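Local coordinates for cupin 2 conserved barrel domain protein (Leptotrichia buccalis, PDB 3RNS) that is of unknown function but has the conserved cupin beta-barrel fold, in a chain whose two halves each contribute antiparallel sheets, at residues A[131-145]-A[155-167]. Residues are numbered along the deposited sequence; the frame is centred on the assembly and turned at random. Where two conformers were deposited one is given.
Sequences LAEVVEYQEGKIVSK and MTIMSFWKGESLD
A water molecule held between one face of a cupin beta hairpin and the loop folded over it joins Q138, K141 and S159: it accepts from Q138 N and donates to K141 O and to S159 OG. Strands 142-145 and 155-160 run antiparallel as arms of the hairpin, with V143 and K145 in hydrogen-bonded pairs with S159 and I157. S159 OG, on the same sheet face as V143, donates to E136 O at 2.7 Å, meeting that carbonyl from above its plane, 43° out. One hydroxyl thus ties the returning loop both directly and through water. Beside it the Y137 ring leans on S159 CB, while its hydroxyl bonds to D181. The type II turn from Q138 to K141 lies over one face of the W161 indole. With CG anti to the backbone N (chi1 -167°), the indole swings under this turn; E139 CA rests over its six-membered ring, 3.8 Å from the centroid, G140 N lies over the same ring system at 3.3 Å from W161 CG, and Y137 CB meets its edge at CZ3. Replacing W161 by an alanine would probably strip the turn at E139 and G140 of its aromatic floor and open a gap beside Y137 CB. On the face that carries I142, S144, M158 and F160, the packing of I142 is largely apolar. I142 branches over F160: CG2 sits 4.2 Å from the ring centroid, only 7° off the normal, while CD1 lies on the same side of the ring plane, just beyond the rim near CE2, and also touches L166 CD2, where strand 165-167 belongs to the four-stranded sheet. F160 also stacks on F218 of the neighbouring strand. Farther along that face, the selenomethionine M158 bends at its end, bringing its methyl CE to 3.6 Å from I142 CG2.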
# COMPACT_ATOMS: atom_id res chain seq x y z
N LEU A 131 10.36 -2.36 -1.79
CA LEU A 131 9.99 -1.87 -0.49
C LEU A 131 10.45 -2.81 0.64
O LEU A 131 10.99 -2.34 1.63
CB LEU A 131 8.47 -1.70 -0.45
CG LEU A 131 7.89 -0.77 0.57
CD1 LEU A 131 8.57 0.56 0.53
CD2 LEU A 131 6.41 -0.66 0.26
N ALA A 132 10.24 -4.12 0.48
CA ALA A 132 10.59 -5.10 1.52
C ALA A 132 12.09 -5.04 1.86
O ALA A 132 12.52 -5.18 3.04
CB ALA A 132 10.16 -6.55 1.07
N GLU A 133 12.89 -4.80 0.84
CA GLU A 133 14.33 -4.80 1.03
C GLU A 133 14.84 -3.54 1.76
O GLU A 133 15.98 -3.48 2.16
CB GLU A 133 15.05 -5.01 -0.28
CG GLU A 133 15.85 -6.34 -0.34
CD GLU A 133 15.01 -7.61 -0.64
OE1 GLU A 133 15.55 -8.71 -0.37
OE2 GLU A 133 13.85 -7.52 -1.16
N VAL A 134 13.99 -2.57 1.99
CA VAL A 134 14.43 -1.33 2.64
C VAL A 134 14.57 -1.47 4.16
O VAL A 134 15.27 -0.70 4.81
CB VAL A 134 13.46 -0.19 2.19
CG1 VAL A 134 12.93 0.61 3.35
CG2 VAL A 134 14.14 0.66 1.17
N VAL A 135 13.86 -2.43 4.74
CA VAL A 135 14.04 -2.76 6.14
C VAL A 135 14.52 -4.19 6.26
O VAL A 135 13.96 -5.11 5.67
CB VAL A 135 12.72 -2.66 6.98
CG1 VAL A 135 12.54 -1.25 7.50
CG2 VAL A 135 11.46 -3.21 6.22
N GLU A 136 15.49 -4.38 7.12
CA GLU A 136 16.00 -5.68 7.41
C GLU A 136 15.29 -6.29 8.62
O GLU A 136 14.87 -5.58 9.53
CB GLU A 136 17.50 -5.50 7.72
CG GLU A 136 18.29 -6.73 7.50
CD GLU A 136 19.79 -6.47 7.43
OE1 GLU A 136 20.33 -5.87 8.39
OE2 GLU A 136 20.38 -6.87 6.40
N TYR A 137 15.18 -7.61 8.67
CA TYR A 137 14.96 -8.28 9.94
C TYR A 137 16.15 -8.13 10.93
O TYR A 137 17.34 -8.22 10.54
CB TYR A 137 14.65 -9.77 9.73
CG TYR A 137 13.36 -10.05 9.02
CD1 TYR A 137 12.14 -9.63 9.55
CD2 TYR A 137 13.33 -10.77 7.84
CE1 TYR A 137 10.98 -9.86 8.89
CE2 TYR A 137 12.14 -11.04 7.19
CZ TYR A 137 10.98 -10.59 7.73
OH TYR A 137 9.80 -10.82 7.10
N GLN A 138 15.83 -7.90 12.21
CA GLN A 138 16.79 -7.94 13.29
C GLN A 138 16.20 -8.74 14.44
O GLN A 138 15.06 -8.57 14.83
CB GLN A 138 17.18 -6.53 13.73
CG GLN A 138 17.86 -5.70 12.57
CD GLN A 138 18.30 -4.29 12.96
OE1 GLN A 138 18.64 -4.02 14.10
NE2 GLN A 138 18.29 -3.39 11.99
N GLU A 139 17.03 -9.60 15.02
CA GLU A 139 16.56 -10.57 15.99
C GLU A 139 16.00 -9.90 17.26
O GLU A 139 16.67 -9.08 17.92
CB GLU A 139 17.71 -11.53 16.38
CG GLU A 139 17.23 -12.68 17.26
CD GLU A 139 18.34 -13.65 17.72
OE1 GLU A 139 19.54 -13.37 17.52
OE2 GLU A 139 17.94 -14.68 18.30
N GLY A 140 14.78 -10.28 17.60
CA GLY A 140 14.08 -9.78 18.79
C GLY A 140 13.59 -8.35 18.63
O GLY A 140 13.13 -7.78 19.60
N LYS A 141 13.63 -7.81 17.41
CA LYS A 141 13.39 -6.37 17.18
C LYS A 141 12.28 -6.09 16.18
O LYS A 141 11.93 -6.94 15.36
CB LYS A 141 14.67 -5.69 16.72
CG LYS A 141 15.69 -5.71 17.81
CD LYS A 141 17.06 -5.43 17.36
CE LYS A 141 18.01 -5.56 18.53
NZ LYS A 141 19.38 -5.57 17.89
N ILE A 142 11.73 -4.88 16.30
CA ILE A 142 10.87 -4.25 15.28
C ILE A 142 11.68 -3.09 14.70
O ILE A 142 12.25 -2.30 15.46
CB ILE A 142 9.61 -3.69 15.89
CG1 ILE A 142 8.80 -4.79 16.57
CG2 ILE A 142 8.71 -2.96 14.81
CD1 ILE A 142 7.45 -4.34 17.26
N VAL A 143 11.83 -3.07 13.38
CA VAL A 143 12.57 -2.00 12.70
C VAL A 143 11.56 -1.26 11.89
O VAL A 143 10.83 -1.87 11.11
CB VAL A 143 13.64 -2.53 11.73
CG1 VAL A 143 14.41 -1.33 11.10
CG2 VAL A 143 14.57 -3.50 12.48
N SER A 144 11.48 0.05 12.09
CA SER A 144 10.46 0.87 11.41
C SER A 144 11.16 2.01 10.65
O SER A 144 12.06 2.63 11.15
CB SER A 144 9.43 1.38 12.44
OG SER A 144 8.72 2.56 12.08
N LYS A 145 10.75 2.24 9.40
CA LYS A 145 11.29 3.32 8.57
C LYS A 145 10.11 4.07 7.99
O LYS A 145 9.30 3.49 7.22
CB LYS A 145 12.08 2.80 7.39
CG LYS A 145 13.47 2.39 7.62
CD LYS A 145 14.36 2.75 6.39
CE LYS A 145 15.77 2.18 6.59
NZ LYS A 145 16.28 1.55 5.33
N MSE A 155 3.04 7.03 5.85
CA MSE A 155 3.38 5.72 5.32
C MSE A 155 4.67 5.25 5.95
O MSE A 155 5.66 5.98 5.99
CB MSE A 155 3.52 5.72 3.78
CG MSE A 155 2.25 6.15 3.04
SE MSE A 155 2.46 6.30 1.10
CE MSE A 155 2.69 4.42 0.66
N THR A 156 4.65 4.02 6.43
CA THR A 156 5.75 3.47 7.16
C THR A 156 5.91 2.02 6.81
O THR A 156 4.90 1.31 6.62
CB THR A 156 5.45 3.64 8.67
OG1 THR A 156 5.43 5.04 8.97
CG2 THR A 156 6.52 2.97 9.53
N ILE A 157 7.17 1.56 6.70
CA ILE A 157 7.46 0.16 6.51
C ILE A 157 8.09 -0.41 7.78
O ILE A 157 8.92 0.26 8.41
CB ILE A 157 8.37 -0.06 5.22
CG1 ILE A 157 9.02 -1.44 5.21
CG2 ILE A 157 9.43 1.00 5.04
CD1 ILE A 157 8.08 -2.50 4.75
N MSE A 158 7.73 -1.64 8.14
CA MSE A 158 8.21 -2.24 9.39
C MSE A 158 8.55 -3.70 9.22
O MSE A 158 7.87 -4.39 8.47
CB MSE A 158 7.15 -2.12 10.50
CG MSE A 158 6.45 -0.74 10.53
SE MSE A 158 5.11 -0.61 12.00
CE MSE A 158 6.26 -0.72 13.48
N SER A 159 9.60 -4.14 9.89
CA SER A 159 9.92 -5.58 10.03
C SER A 159 9.74 -5.99 11.48
O SER A 159 10.08 -5.21 12.42
CB SER A 159 11.34 -5.89 9.55
OG SER A 159 12.33 -5.31 10.40
N PHE A 160 9.17 -7.18 11.68
CA PHE A 160 8.90 -7.71 13.02
C PHE A 160 9.61 -9.07 13.07
O PHE A 160 9.37 -9.94 12.20
CB PHE A 160 7.40 -7.98 13.25
CG PHE A 160 6.54 -6.78 13.46
CD1 PHE A 160 6.25 -5.92 12.41
CD2 PHE A 160 5.93 -6.55 14.71
CE1 PHE A 160 5.40 -4.80 12.61
CE2 PHE A 160 5.09 -5.45 14.89
CZ PHE A 160 4.86 -4.57 13.86
N TRP A 161 10.47 -9.26 14.06
CA TRP A 161 10.98 -10.59 14.34
C TRP A 161 9.88 -11.37 15.07
O TRP A 161 9.14 -10.82 15.88
CB TRP A 161 12.24 -10.51 15.20
CG TRP A 161 12.96 -11.78 15.25
CD1 TRP A 161 12.85 -12.75 16.22
CD2 TRP A 161 13.93 -12.27 14.30
NE1 TRP A 161 13.70 -13.79 15.94
CE2 TRP A 161 14.35 -13.53 14.75
CE3 TRP A 161 14.49 -11.74 13.12
CZ2 TRP A 161 15.31 -14.30 14.06
CZ3 TRP A 161 15.41 -12.51 12.41
CH2 TRP A 161 15.83 -13.77 12.90
N LYS A 162 9.81 -12.66 14.79
CA LYS A 162 8.86 -13.55 15.47
C LYS A 162 8.85 -13.33 16.97
O LYS A 162 9.91 -13.24 17.60
CB LYS A 162 9.25 -14.99 15.16
CG LYS A 162 8.40 -15.98 15.88
CD LYS A 162 8.85 -17.36 15.62
CE LYS A 162 7.94 -18.33 16.33
NZ LYS A 162 8.50 -19.68 16.11
N GLY A 163 7.67 -13.22 17.56
CA GLY A 163 7.55 -12.94 18.99
C GLY A 163 7.41 -11.49 19.33
O GLY A 163 7.08 -11.18 20.46
N GLU A 164 7.73 -10.57 18.42
CA GLU A 164 7.54 -9.14 18.71
C GLU A 164 6.10 -8.73 18.42
O GLU A 164 5.43 -9.34 17.62
CB GLU A 164 8.54 -8.23 17.95
CG GLU A 164 9.88 -7.96 18.69
CD GLU A 164 9.77 -7.01 19.93
OE1 GLU A 164 8.83 -6.18 20.05
OE2 GLU A 164 10.64 -7.12 20.79
N SER A 165 5.63 -7.69 19.12
CA SER A 165 4.28 -7.25 19.03
C SER A 165 4.16 -5.77 19.35
O SER A 165 4.99 -5.22 20.05
CB SER A 165 3.38 -8.02 20.04
OG SER A 165 3.78 -7.80 21.40
N LEU A 166 3.09 -5.15 18.86
CA LEU A 166 2.63 -3.88 19.36
C LEU A 166 1.39 -4.10 20.22
O LEU A 166 0.46 -4.81 19.82
CB LEU A 166 2.28 -2.97 18.19
CG LEU A 166 3.36 -2.78 17.12
CD1 LEU A 166 2.82 -1.84 16.01
CD2 LEU A 166 4.59 -2.22 17.79
N ASP A 167 1.37 -3.47 21.38
CA ASP A 167 0.22 -3.47 22.27
C ASP A 167 -0.94 -2.69 21.64
O ASP A 167 -0.72 -1.86 20.77
CB ASP A 167 0.59 -2.79 23.60
CG ASP A 167 1.64 -3.56 24.39
OD1 ASP A 167 1.64 -4.81 24.33
OD2 ASP A 167 2.47 -2.90 25.09
O HOH W 1 13.01 -7.16 12.68